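Local coordinates for protein amidohydrolase 2 (Bifidobacterium longum subsp. infantis, PDB 6UVZ) that probably acts as a hydrolase of the metallo-dependent hydrolase superfamily, although its substrate is not established, at residues 4-9 and 48-53; 12-17 and 217-222; 55-60 and 83-88; 185-190 and 211-216. One frame throughout, in Å; residues are numbered along the deposited sequence.

Contact 1. Residues 4-9 and 48-53; sequences MTLNVI and FGVNFL
Different first torsions bring the amides of Asn7 and Asn51 together: CG of Asn7 lies anti to the carbonyl carbon (chi1 -61°), that of Asn51 anti to the backbone N (chi1 -165°), and the two side chains run alongside each other. They belong to the first two parallel strands of a (beta/alpha)8, or TIM, barrel, within the beta-alpha-beta unit whose helix is 38-47. A Schellman motif at Gly49, whose phi is positive, ends that helix and starts the chain into the second strand. Backbone bonds then zip the strands together: Asn51 N to Leu6 O at 2.8 Å, Val8 N to Asn51 O, and Leu53 N to Val8 O. Asn51 ND2 donates to Asn7 OD1 at 3.3 Å; the oxygen lies close to the plane of the Asn51 amide, while the donor stands above the plane of the Asn7 carbonyl. The amide suits position 7 because its ND2 also donates, weakly, to Glu248 of helix 244-254. A leucine in place of Asn7 would probably leave Asn51 ND2 without its acceptor and free that amide to turn. On the other face the short branched valines meet closely, Val8 CG2 lying 3.8 Å from Val50 CB beside Tyr45 of helix 38-47. Leu53 turns toward the first strand, and its CD1 rests 3.7 Å from Asn7 CB.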
loop_
_atom_site.group_PDB
_atom_site.type_symbol
_atom_site.label_atom_id
_atom_site.label_comp_id
_atom_site.label_asym_id
_atom_site.label_seq_id
_atom_site.Cartn_x
_atom_site.Cartn_y
_atom_site.Cartn_z
HETATM N N MSE A 4 -14.269 17.954 9.022
HETATM C CA MSE A 4 -14.164 19.231 9.728
HETATM C C MSE A 4 -12.682 19.521 9.949
HETATM O O MSE A 4 -12.104 19.219 10.995
HETATM C CB MSE A 4 -14.941 19.191 11.038
ATOM N N THR A 5 -12.078 20.146 8.930
ATOM C CA THR A 5 -10.637 20.352 8.764
ATOM C C THR A 5 -9.816 19.165 9.274
ATOM O O THR A 5 -9.486 19.065 10.461
ATOM C CB THR A 5 -10.194 21.690 9.399
ATOM O OG1 THR A 5 -8.801 21.912 9.141
ATOM C CG2 THR A 5 -10.472 21.785 10.913
ATOM N N LEU A 6 -9.475 18.255 8.362
ATOM C CA LEU A 6 -8.798 17.007 8.691
ATOM C C LEU A 6 -7.607 16.809 7.766
ATOM O O LEU A 6 -7.730 16.976 6.547
ATOM C CB LEU A 6 -9.759 15.819 8.571
ATOM C CG LEU A 6 -9.152 14.414 8.586
ATOM C CD1 LEU A 6 -8.709 14.024 9.989
ATOM C CD2 LEU A 6 -10.134 13.398 8.020
ATOM N N ASN A 7 -6.463 16.446 8.342
ATOM C CA ASN A 7 -5.259 16.163 7.571
ATOM C C ASN A 7 -5.271 14.707 7.121
ATOM O O ASN A 7 -5.549 13.806 7.919
ATOM C CB ASN A 7 -4.007 16.454 8.398
ATOM C CG ASN A 7 -3.915 17.906 8.825
ATOM O OD1 ASN A 7 -4.356 18.804 8.109
ATOM N ND2 ASN A 7 -3.341 18.142 9.999
ATOM N N VAL A 8 -4.965 14.481 5.844
ATOM C CA VAL A 8 -5.052 13.159 5.232
ATOM C C VAL A 8 -3.756 12.869 4.487
ATOM O O VAL A 8 -3.280 13.705 3.709
ATOM C CB VAL A 8 -6.257 13.055 4.277
ATOM C CG1 VAL A 8 -6.226 11.740 3.518
ATOM C CG2 VAL A 8 -7.561 13.195 5.048
ATOM N N ILE A 9 -3.190 11.688 4.724
ATOM C CA ILE A 9 -2.036 11.187 3.984
ATOM C C ILE A 9 -2.452 9.889 3.306
ATOM O O ILE A 9 -2.782 8.907 3.982
ATOM C CB ILE A 9 -0.818 10.961 4.893
ATOM C CG1 ILE A 9 -0.254 12.297 5.380
ATOM C CG2 ILE A 9 0.252 10.162 4.162
ATOM C CD1 ILE A 9 0.991 12.158 6.231
ATOM N N PHE A 48 -13.670 16.874 -1.014
ATOM C CA PHE A 48 -13.973 16.331 0.302
ATOM C C PHE A 48 -13.611 17.283 1.434
ATOM O O PHE A 48 -13.843 16.949 2.601
ATOM C CB PHE A 48 -13.252 14.991 0.492
ATOM C CG PHE A 48 -13.582 13.970 -0.563
ATOM C CD1 PHE A 48 -12.663 12.996 -0.915
ATOM C CD2 PHE A 48 -14.811 13.985 -1.203
ATOM C CE1 PHE A 48 -12.963 12.056 -1.885
ATOM C CE2 PHE A 48 -15.117 13.050 -2.176
ATOM C CZ PHE A 48 -14.191 12.085 -2.517
ATOM N N GLY A 49 -13.054 18.450 1.121
ATOM C CA GLY A 49 -12.761 19.438 2.140
ATOM C C GLY A 49 -11.703 19.042 3.141
ATOM O O GLY A 49 -11.691 19.571 4.255
ATOM N N VAL A 50 -10.812 18.124 2.782
ATOM C CA VAL A 50 -9.737 17.704 3.664
ATOM C C VAL A 50 -8.441 18.354 3.202
ATOM O O VAL A 50 -8.291 18.765 2.048
ATOM C CB VAL A 50 -9.598 16.165 3.715
ATOM C CG1 VAL A 50 -10.847 15.536 4.312
ATOM C CG2 VAL A 50 -9.329 15.612 2.326
ATOM N N ASN A 51 -7.486 18.453 4.124
ATOM C CA ASN A 51 -6.171 19.019 3.829
ATOM C C ASN A 51 -5.275 17.884 3.347
ATOM O O ASN A 51 -4.736 17.117 4.149
ATOM C CB ASN A 51 -5.596 19.713 5.057
ATOM C CG ASN A 51 -4.430 20.620 4.720
ATOM O OD1 ASN A 51 -4.317 21.115 3.598
ATOM N ND2 ASN A 51 -3.555 20.847 5.693
ATOM N N PHE A 52 -5.118 17.774 2.030
ATOM C CA PHE A 52 -4.343 16.693 1.429
ATOM C C PHE A 52 -2.858 16.994 1.592
ATOM O O PHE A 52 -2.324 17.905 0.949
ATOM C CB PHE A 52 -4.721 16.529 -0.041
ATOM C CG PHE A 52 -4.036 15.379 -0.720
ATOM C CD1 PHE A 52 -4.015 14.123 -0.136
ATOM C CD2 PHE A 52 -3.428 15.550 -1.953
ATOM C CE1 PHE A 52 -3.389 13.063 -0.762
ATOM C CE2 PHE A 52 -2.802 14.493 -2.585
ATOM C CZ PHE A 52 -2.782 13.248 -1.989
ATOM N N LEU A 53 -2.188 16.228 2.450
ATOM C CA LEU A 53 -0.775 16.426 2.740
ATOM C C LEU A 53 0.144 15.645 1.810
ATOM O O LEU A 53 1.366 15.711 1.974
ATOM C CB LEU A 53 -0.475 16.040 4.192
ATOM C CG LEU A 53 -1.202 16.838 5.275
ATOM C CD1 LEU A 53 -0.721 16.426 6.658
ATOM C CD2 LEU A 53 -1.014 18.331 5.059
#

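Contact 2. Residues 12-17 and 217-222; sequences HFHIWD and SSNWPV
His12 and Asn219 join their backbones through Asn219 N to His12 O at 3.1 Å, and two residues further along His14 N reaches Trp220 O at 2.8 Å, nearly along the C=O axis, so that the end of the first barrel strand is tied to the loop leaving the last. His12 sends its ring anti to the backbone N (chi1 -172°), whereas His14 carries its own beside the backbone N (chi1 -53°), and the NE2 atoms of His12 and His14 come within 3.0 Å of each other. Asn219 OD1 stands by both, 3.3 Å from His12 NE2 and, at the ring edge and near its plane, 3.6 Å from His14 NE2. The far sides of these groups are held elsewhere: His12 ND1 by Lys190, His14 ND1 by the carbonyl of Val58, and Asn219 ND2 by Gly193 O and Asp194. Ser218 OG bonds to Asp10 and weakly accepts Trp220 N. Beyond the histidines the contact is apolar. A cis peptide bond precedes Pro221, whose CB sits over the centre of the Trp220 ring while its CG meets Trp16 CH2 at 3.6 Å; Ile15 CG2 reaches the edge of the same Trp220 ring. His12-Phe13-His14 resembles the His-X-His motif that binds metal at the end of the first strand in many relatives, though a metal role here is an inference. Held at ND1, the two imidazoles are probably restrained from turning, and their NE2 atoms converge beside an amide oxygen, which is consistent with an active-site pocket.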
loop_
_atom_site.group_PDB
_atom_site.type_symbol
_atom_site.label_atom_id
_atom_site.label_comp_id
_atom_site.label_asym_id
_atom_site.label_seq_id
_atom_site.Cartn_x
_atom_site.Cartn_y
_atom_site.Cartn_z
ATOM N N HIS A 12 -1.470 4.875 -0.270
ATOM C CA HIS A 12 -1.478 3.955 -1.408
ATOM C C HIS A 12 -2.291 4.573 -2.537
ATOM O O HIS A 12 -3.523 4.620 -2.455
ATOM C CB HIS A 12 -2.052 2.604 -0.995
ATOM C CG HIS A 12 -1.933 1.544 -2.047
ATOM N ND1 HIS A 12 -1.049 0.491 -1.944
ATOM C CD2 HIS A 12 -2.591 1.369 -3.217
ATOM C CE1 HIS A 12 -1.166 -0.284 -3.008
ATOM N NE2 HIS A 12 -2.094 0.226 -3.795
ATOM N N PHE A 13 -1.610 5.035 -3.585
ATOM C CA PHE A 13 -2.284 5.521 -4.780
ATOM C C PHE A 13 -1.409 5.224 -5.989
ATOM O O PHE A 13 -0.217 4.935 -5.863
ATOM C CB PHE A 13 -2.602 7.021 -4.692
ATOM C CG PHE A 13 -1.438 7.916 -5.021
ATOM C CD1 PHE A 13 -1.290 8.441 -6.296
ATOM C CD2 PHE A 13 -0.500 8.241 -4.057
ATOM C CE1 PHE A 13 -0.223 9.265 -6.604
ATOM C CE2 PHE A 13 0.568 9.065 -4.358
ATOM C CZ PHE A 13 0.706 9.578 -5.634
ATOM N N HIS A 14 -2.019 5.300 -7.172
ATOM C CA HIS A 14 -1.334 5.017 -8.424
ATOM C C HIS A 14 -1.582 6.136 -9.424
ATOM O O HIS A 14 -2.609 6.821 -9.376
ATOM C CB HIS A 14 -1.799 3.688 -9.040
ATOM C CG HIS A 14 -1.719 2.520 -8.107
ATOM N ND1 HIS A 14 -0.531 1.891 -7.802
ATOM C CD2 HIS A 14 -2.682 1.859 -7.424
ATOM C CE1 HIS A 14 -0.765 0.896 -6.964
ATOM N NE2 HIS A 14 -2.062 0.855 -6.720
ATOM N N ILE A 15 -0.624 6.312 -10.335
ATOM C CA ILE A 15 -0.777 7.173 -11.500
ATOM C C ILE A 15 -0.126 6.472 -12.685
ATOM O O ILE A 15 0.866 5.754 -12.534
ATOM C CB ILE A 15 -0.156 8.577 -11.302
ATOM C CG1 ILE A 15 1.318 8.469 -10.907
ATOM C CG2 ILE A 15 -0.943 9.383 -10.277
ATOM C CD1 ILE A 15 2.027 9.801 -10.823
ATOM N N TRP A 16 -0.695 6.677 -13.871
ATOM C CA TRP A 16 -0.124 6.096 -15.078
ATOM C C TRP A 16 -0.641 6.840 -16.299
ATOM O O TRP A 16 -1.621 7.587 -16.230
ATOM C CB TRP A 16 -0.438 4.598 -15.193
ATOM C CG TRP A 16 -1.901 4.264 -15.219
ATOM C CD1 TRP A 16 -2.772 4.470 -16.251
ATOM C CD2 TRP A 16 -2.657 3.641 -14.175
ATOM N NE1 TRP A 16 -4.025 4.026 -15.907
ATOM C CE2 TRP A 16 -3.981 3.512 -14.637
ATOM C CE3 TRP A 16 -2.344 3.187 -12.890
ATOM C CZ2 TRP A 16 -4.991 2.945 -13.862
ATOM C CZ3 TRP A 16 -3.348 2.624 -12.122
ATOM C CH2 TRP A 16 -4.655 2.509 -12.610
ATOM N N ASP A 17 0.040 6.621 -17.418
ATOM C CA ASP A 17 -0.346 7.180 -18.711
ATOM C C ASP A 17 -0.338 6.044 -19.723
ATOM O O ASP A 17 0.747 5.515 -20.043
ATOM C CB ASP A 17 0.601 8.302 -19.132
ATOM C CG ASP A 17 0.139 9.024 -20.384
ATOM O OD1 ASP A 17 -0.986 8.755 -20.854
ATOM O OD2 ASP A 17 0.906 9.865 -20.899
ATOM N N SER A 217 -5.902 4.210 3.171
ATOM C CA SER A 217 -5.505 3.954 1.795
ATOM C C SER A 217 -6.720 4.097 0.894
ATOM O O SER A 217 -7.789 3.562 1.200
ATOM C CB SER A 217 -4.893 2.557 1.650
ATOM O OG SER A 217 -4.836 2.164 0.293
ATOM N N SER A 218 -6.554 4.817 -0.214
ATOM C CA SER A 218 -7.627 5.008 -1.183
ATOM C C SER A 218 -7.583 4.016 -2.333
ATOM O O SER A 218 -8.632 3.717 -2.913
ATOM C CB SER A 218 -7.583 6.429 -1.758
ATOM O OG SER A 218 -6.423 6.620 -2.549
ATOM N N ASN A 219 -6.398 3.504 -2.678
ATOM C CA ASN A 219 -6.214 2.621 -3.831
ATOM C C ASN A 219 -6.685 3.290 -5.121
ATOM O O ASN A 219 -7.140 2.624 -6.054
ATOM C CB ASN A 219 -6.919 1.275 -3.626
ATOM C CG ASN A 219 -6.338 0.173 -4.489
ATOM O OD1 ASN A 219 -5.210 0.274 -4.970
ATOM N ND2 ASN A 219 -7.108 -0.891 -4.687
ATOM N N TRP A 220 -6.575 4.614 -5.173
ATOM C CA TRP A 220 -6.990 5.365 -6.347
ATOM C C TRP A 220 -5.986 5.156 -7.481
ATOM O O TRP A 220 -4.779 5.076 -7.233
ATOM C CB TRP A 220 -7.101 6.850 -5.994
ATOM C CG TRP A 220 -7.608 7.727 -7.093
ATOM C CD1 TRP A 220 -8.909 8.025 -7.369
ATOM C CD2 TRP A 220 -6.820 8.432 -8.059
ATOM N NE1 TRP A 220 -8.982 8.868 -8.451
ATOM C CE2 TRP A 220 -7.713 9.134 -8.893
ATOM C CE3 TRP A 220 -5.447 8.537 -8.301
ATOM C CZ2 TRP A 220 -7.278 9.928 -9.951
ATOM C CZ3 TRP A 220 -5.017 9.327 -9.353
ATOM C CH2 TRP A 220 -5.930 10.012 -10.164
ATOM N N PRO A 221 -6.448 5.062 -8.740
ATOM C CA PRO A 221 -7.844 5.131 -9.183
ATOM C C PRO A 221 -8.515 3.767 -9.338
ATOM O O PRO A 221 -9.593 3.685 -9.925
ATOM C CB PRO A 221 -7.728 5.821 -10.539
ATOM C CG PRO A 221 -6.437 5.297 -11.079
ATOM C CD PRO A 221 -5.523 5.071 -9.888
ATOM N N VAL A 222 -7.880 2.711 -8.821
ATOM C CA VAL A 222 -8.464 1.378 -8.911
ATOM C C VAL A 222 -9.756 1.280 -8.109
ATOM O O VAL A 222 -10.612 0.442 -8.416
ATOM C CB VAL A 222 -7.441 0.320 -8.451
ATOM C CG1 VAL A 222 -7.951 -1.087 -8.731
ATOM C CG2 VAL A 222 -6.104 0.548 -9.137
#

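Contact 3. Residues 55-60 and 83-88; sequences GVYVEV and RMLQGR
Met84 N donates to Tyr57 O at 2.8 Å, and a weak, bent bond of 2.9 Å from Glu59 N to Met84 O continues the ladder. Glu59 places CG between its backbone N and carbonyl carbon (chi1 55°) and bends again at chi2, which lays the stem against the neighbouring strand and sets the carboxylate across Gln86, with OE2 3.7 Å from Gln86 CB. Its oxygens are engaged elsewhere, OE1 in a salt bridge to Arg103 and OE2 as acceptor of Asp61 N. An alanine here would probably leave Arg103 without its counter-charge and the backbone N of Asp61 without its acceptor. The two strands, only 5° from parallel, are the second and third of the TIM barrel, with helix 65-73 as the crossover between them. Tyr57 and Arg83 share the face turned to that helix: Tyr57 OH bonds to Glu68, Arg83 NE to Leu72 O, and the Leu85 and Tyr57 side chains cross at about a right angle, CD2 4.1 Å from CE2. Val58 and Met84, a selenomethionine, share the other face. The flexible chain of Met84, bent at chi2 and chi3, packs CG 3.8 Å from Val56 CG1 and also touches Tyr255.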
loop_
_atom_site.group_PDB
_atom_site.type_symbol
_atom_site.label_atom_id
_atom_site.label_comp_id
_atom_site.label_asym_id
_atom_site.label_seq_id
_atom_site.Cartn_x
_atom_site.Cartn_y
_atom_site.Cartn_z
ATOM N N GLY A 55 0.645 11.905 -0.935
ATOM C CA GLY A 55 0.374 10.492 -1.066
ATOM C C GLY A 55 1.649 9.681 -1.209
ATOM O O GLY A 55 2.739 10.217 -1.427
ATOM N N VAL A 56 1.487 8.367 -1.081
ATOM C CA VAL A 56 2.568 7.404 -1.247
ATOM C C VAL A 56 2.310 6.649 -2.542
ATOM O O VAL A 56 1.338 5.891 -2.649
ATOM C CB VAL A 56 2.668 6.441 -0.057
ATOM C CG1 VAL A 56 3.678 5.340 -0.347
ATOM C CG2 VAL A 56 3.047 7.196 1.206
ATOM N N TYR A 57 3.175 6.857 -3.532
ATOM C CA TYR A 57 3.039 6.152 -4.798
ATOM C C TYR A 57 3.440 4.691 -4.640
ATOM O O TYR A 57 4.388 4.362 -3.923
ATOM C CB TYR A 57 3.899 6.819 -5.872
ATOM C CG TYR A 57 3.911 6.094 -7.201
ATOM C CD1 TYR A 57 2.982 6.396 -8.188
ATOM C CD2 TYR A 57 4.860 5.113 -7.474
ATOM C CE1 TYR A 57 2.993 5.740 -9.406
ATOM C CE2 TYR A 57 4.877 4.452 -8.686
ATOM C CZ TYR A 57 3.941 4.768 -9.648
ATOM O OH TYR A 57 3.958 4.113 -10.859
ATOM N N VAL A 58 2.706 3.813 -5.318
ATOM C CA VAL A 58 3.005 2.389 -5.359
ATOM C C VAL A 58 3.144 1.984 -6.819
ATOM O O VAL A 58 2.415 2.487 -7.681
ATOM C CB VAL A 58 1.914 1.554 -4.653
ATOM C CG1 VAL A 58 2.314 0.090 -4.595
ATOM C CG2 VAL A 58 1.657 2.095 -3.254
ATOM N N GLU A 59 4.090 1.087 -7.096
ATOM C CA GLU A 59 4.375 0.695 -8.471
ATOM C C GLU A 59 3.132 0.125 -9.143
ATOM O O GLU A 59 2.348 -0.604 -8.528
ATOM C CB GLU A 59 5.522 -0.318 -8.505
ATOM C CG GLU A 59 5.315 -1.556 -7.644
ATOM C CD GLU A 59 4.630 -2.682 -8.394
ATOM O OE1 GLU A 59 3.869 -3.445 -7.765
ATOM O OE2 GLU A 59 4.854 -2.798 -9.616
ATOM N N VAL A 60 2.951 0.474 -10.413
ATOM C CA VAL A 60 1.746 0.128 -11.154
ATOM C C VAL A 60 1.940 -1.138 -11.991
ATOM O O VAL A 60 1.166 -1.391 -12.913
ATOM C CB VAL A 60 1.271 1.300 -12.028
ATOM C CG1 VAL A 60 0.934 2.503 -11.162
ATOM C CG2 VAL A 60 2.335 1.659 -13.056
ATOM N N ARG A 83 7.852 7.005 -2.729
ATOM C CA ARG A 83 7.758 6.236 -3.964
ATOM C C ARG A 83 8.104 4.784 -3.675
ATOM O O ARG A 83 9.226 4.481 -3.256
ATOM C CB ARG A 83 8.684 6.807 -5.038
ATOM C CG ARG A 83 8.240 8.157 -5.561
ATOM C CD ARG A 83 9.343 8.851 -6.339
ATOM N NE ARG A 83 8.929 10.178 -6.782
ATOM C CZ ARG A 83 8.905 11.251 -5.999
ATOM N NH1 ARG A 83 9.269 11.155 -4.727
ATOM N NH2 ARG A 83 8.512 12.420 -6.485
HETATM N N MSE A 84 7.143 3.894 -3.898
HETATM C CA MSE A 84 7.348 2.463 -3.702
HETATM C C MSE A 84 7.503 1.765 -5.048
HETATM O O MSE A 84 6.525 1.293 -5.629
HETATM C CB MSE A 84 6.185 1.854 -2.919
HETATM C CG MSE A 84 5.907 2.538 -1.590
HETATM SE SE MSE A 84 7.335 2.265 -0.295
HETATM C CE MSE A 84 7.726 4.121 0.134
ATOM N N LEU A 85 8.735 1.706 -5.540
ATOM C CA LEU A 85 9.025 1.112 -6.835
ATOM C C LEU A 85 9.225 -0.396 -6.694
ATOM O O LEU A 85 9.357 -0.932 -5.593
ATOM C CB LEU A 85 10.249 1.784 -7.454
ATOM C CG LEU A 85 10.103 3.308 -7.536
ATOM C CD1 LEU A 85 11.355 3.970 -8.085
ATOM C CD2 LEU A 85 8.888 3.682 -8.372
ATOM N N GLN A 86 9.235 -1.086 -7.831
ATOM C CA GLN A 86 9.251 -2.540 -7.819
ATOM C C GLN A 86 10.675 -3.087 -7.833
ATOM O O GLN A 86 11.632 -2.404 -8.208
ATOM C CB GLN A 86 8.462 -3.104 -9.003
ATOM C CG GLN A 86 8.980 -2.699 -10.372
ATOM C CD GLN A 86 8.211 -3.365 -11.497
ATOM O OE1 GLN A 86 7.915 -2.743 -12.517
ATOM N NE2 GLN A 86 7.884 -4.640 -11.316
ATOM N N GLY A 87 10.800 -4.340 -7.414
ATOM C CA GLY A 87 12.091 -5.003 -7.374
ATOM C C GLY A 87 11.925 -6.417 -6.862
ATOM O O GLY A 87 10.843 -6.826 -6.429
ATOM N N ARG A 88 13.023 -7.166 -6.927
ATOM C CA ARG A 88 13.074 -8.540 -6.444
ATOM C C ARG A 88 13.904 -8.576 -5.167
ATOM O O ARG A 88 15.094 -8.248 -5.188
ATOM C CB ARG A 88 13.662 -9.473 -7.504
ATOM C CG ARG A 88 13.678 -10.938 -7.100
ATOM C CD ARG A 88 14.101 -11.829 -8.257
ATOM N NE ARG A 88 14.169 -13.233 -7.865
ATOM C CZ ARG A 88 13.130 -14.061 -7.867
ATOM N NH1 ARG A 88 11.933 -13.628 -8.238
ATOM N NH2 ARG A 88 13.286 -15.324 -7.494
#

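Contact 4. Residues 185-190 and 211-216; sequences PNSYIK and PKKVLY
Ile189 and Leu215 tie the seventh and eighth strands of the TIM barrel, a parallel pair in the beta-alpha-beta unit built round helix 199-209. Among the backbone bonds, Leu215 N to Ile189 O at 3.0 Å is nearly straight, whereas Ile189 N to Lys213 O, at 3.4 Å, is weak; the same Ile189 O also receives a CA-H...O contact from Val214. Polar side chains come next. Lys213 bends at chi3 (70°), which folds its aliphatic stem along Ser187, and CE lies 3.4 Å from Ser187 OG. A lysine suits this place because the stem packs while NZ reaches the carbonyls of Ala182 and Leu184; Ser187 OG is itself bonded to Leu181 O. Lys190 is extended beyond CG, and its NZ forms a salt bridge with Glu136, with a further bond to Ser11 O. Apolar packing occupies both faces. Ile189 and Val214 lie side by side, both touching Phe209 of helix 199-209, their CG2 atoms 4.1 Å apart, and beta-branched residues fill that space well. On the other face Leu215 sets its two methyl groups against separate parts of Tyr188, CD2 4.0 Å from ring atom CD1 and CD1 3.8 Å from CB.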
loop_
_atom_site.group_PDB
_atom_site.type_symbol
_atom_site.label_atom_id
_atom_site.label_comp_id
_atom_site.label_asym_id
_atom_site.label_seq_id
_atom_site.Cartn_x
_atom_site.Cartn_y
_atom_site.Cartn_z
ATOM N N PRO A 185 6.538 -5.591 15.601
ATOM C CA PRO A 185 6.630 -4.183 16.017
ATOM C C PRO A 185 6.531 -3.186 14.875
ATOM O O PRO A 185 6.130 -2.040 15.118
ATOM C CB PRO A 185 8.003 -4.109 16.697
ATOM C CG PRO A 185 8.797 -5.188 16.042
ATOM C CD PRO A 185 7.825 -6.297 15.741
ATOM N N ASN A 186 6.879 -3.567 13.646
ATOM C CA ASN A 186 6.894 -2.637 12.522
ATOM C C ASN A 186 5.970 -3.086 11.395
ATOM O O ASN A 186 6.242 -2.830 10.220
ATOM C CB ASN A 186 8.317 -2.444 12.001
ATOM C CG ASN A 186 9.260 -1.925 13.067
ATOM O OD1 ASN A 186 9.244 -0.740 13.400
ATOM N ND2 ASN A 186 10.089 -2.810 13.607
ATOM N N SER A 187 4.870 -3.752 11.736
ATOM C CA SER A 187 3.892 -4.177 10.747
ATOM C C SER A 187 2.774 -3.148 10.641
ATOM O O SER A 187 2.390 -2.525 11.634
ATOM C CB SER A 187 3.313 -5.545 11.108
ATOM O OG SER A 187 2.654 -5.505 12.362
ATOM N N TYR A 188 2.266 -2.966 9.425
ATOM C CA TYR A 188 1.174 -2.042 9.164
ATOM C C TYR A 188 0.241 -2.666 8.139
ATOM O O TYR A 188 0.664 -3.473 7.308
ATOM C CB TYR A 188 1.681 -0.684 8.656
ATOM C CG TYR A 188 2.526 0.075 9.655
ATOM C CD1 TYR A 188 1.959 1.028 10.492
ATOM C CD2 TYR A 188 3.892 -0.156 9.757
ATOM C CE1 TYR A 188 2.727 1.727 11.404
ATOM C CE2 TYR A 188 4.668 0.537 10.667
ATOM C CZ TYR A 188 4.080 1.477 11.488
ATOM O OH TYR A 188 4.849 2.170 12.394
ATOM N N ILE A 189 -1.031 -2.286 8.200
ATOM C CA ILE A 189 -2.049 -2.831 7.312
ATOM C C ILE A 189 -2.898 -1.689 6.766
ATOM O O ILE A 189 -3.244 -0.751 7.494
ATOM C CB ILE A 189 -2.920 -3.885 8.030
ATOM C CG1 ILE A 189 -3.928 -4.508 7.062
ATOM C CG2 ILE A 189 -3.611 -3.286 9.249
ATOM C CD1 ILE A 189 -4.623 -5.733 7.612
ATOM N N LYS A 190 -3.215 -1.762 5.477
ATOM C CA LYS A 190 -4.014 -0.751 4.802
ATOM C C LYS A 190 -5.461 -1.206 4.701
ATOM O O LYS A 190 -5.737 -2.390 4.484
ATOM C CB LYS A 190 -3.465 -0.471 3.402
ATOM C CG LYS A 190 -2.094 0.168 3.388
ATOM C CD LYS A 190 -1.572 0.296 1.970
ATOM C CE LYS A 190 -0.324 1.153 1.933
ATOM N NZ LYS A 190 0.352 1.108 0.608
ATOM N N PRO A 211 -5.037 0.857 16.931
ATOM C CA PRO A 211 -5.188 2.142 16.237
ATOM C C PRO A 211 -3.879 2.774 15.794
ATOM O O PRO A 211 -3.913 3.808 15.116
ATOM C CB PRO A 211 -5.882 3.010 17.296
ATOM C CG PRO A 211 -5.370 2.471 18.589
ATOM C CD PRO A 211 -5.222 0.986 18.388
ATOM N N LYS A 212 -2.734 2.194 16.151
ATOM C CA LYS A 212 -1.437 2.769 15.819
ATOM C C LYS A 212 -0.786 2.131 14.600
ATOM O O LYS A 212 0.240 2.638 14.132
ATOM C CB LYS A 212 -0.483 2.651 17.015
ATOM C CG LYS A 212 -0.870 3.506 18.209
ATOM C CD LYS A 212 -0.813 4.984 17.863
ATOM C CE LYS A 212 -1.178 5.846 19.061
ATOM N NZ LYS A 212 -1.112 7.297 18.736
ATOM N N LYS A 213 -1.344 1.044 14.075
ATOM C CA LYS A 213 -0.743 0.305 12.971
ATOM C C LYS A 213 -1.763 0.057 11.868
ATOM O O LYS A 213 -1.787 -1.006 11.241
ATOM C CB LYS A 213 -0.134 -1.004 13.469
ATOM C CG LYS A 213 1.012 -0.799 14.455
ATOM C CD LYS A 213 1.211 -2.000 15.370
ATOM C CE LYS A 213 1.774 -3.194 14.622
ATOM N NZ LYS A 213 2.035 -4.345 15.529
ATOM N N VAL A 214 -2.622 1.043 11.614
ATOM C CA VAL A 214 -3.621 0.979 10.554
ATOM C C VAL A 214 -3.507 2.248 9.721
ATOM O O VAL A 214 -3.563 3.358 10.262
ATOM C CB VAL A 214 -5.047 0.822 11.118
ATOM C CG1 VAL A 214 -6.068 0.920 10.004
ATOM C CG2 VAL A 214 -5.187 -0.505 11.847
ATOM N N LEU A 215 -3.350 2.085 8.410
ATOM C CA LEU A 215 -3.107 3.192 7.497
ATOM C C LEU A 215 -4.327 3.432 6.619
ATOM O O LEU A 215 -4.954 2.483 6.139
ATOM C CB LEU A 215 -1.891 2.911 6.610
ATOM C CG LEU A 215 -0.603 2.453 7.295
ATOM C CD1 LEU A 215 0.390 1.939 6.266
ATOM C CD2 LEU A 215 0.004 3.584 8.100
ATOM N N TYR A 216 -4.658 4.703 6.402
ATOM C CA TYR A 216 -5.685 5.053 5.430
ATOM C C TYR A 216 -5.136 4.887 4.021
ATOM O O TYR A 216 -4.045 5.376 3.707
ATOM C CB TYR A 216 -6.177 6.486 5.627
ATOM C CG TYR A 216 -6.867 7.032 4.395
ATOM C CD1 TYR A 216 -8.145 6.612 4.047
ATOM C CD2 TYR A 216 -6.233 7.951 3.569
ATOM C CE1 TYR A 216 -8.774 7.099 2.916
ATOM C CE2 TYR A 216 -6.854 8.442 2.435
ATOM C CZ TYR A 216 -8.124 8.015 2.114
ATOM O OH TYR A 216 -8.743 8.504 0.988
#

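In the fold
All four contacts belong to one eight-stranded parallel barrel. Contacts 1 and 3 follow each other along strand 51-58, with centres about 23 Å apart. Contact 4 joins the last two strands, and contact 2 ties the loop after the last strand to the end of strand 7-13, about 17 Å from the centre of contact 1. Tyr216 of contact 4 also packs on Val8 of contact 1, CE2 to CG1 3.5 Å. The probable active site gathers at contact 2: its centre is about 11 Å from that of contact 3 and about 19 Å from that of contact 4. Phe13 O of contact 2 and Val58 N of contact 3 probably hydrogen-bond as well, at 3.2 Å.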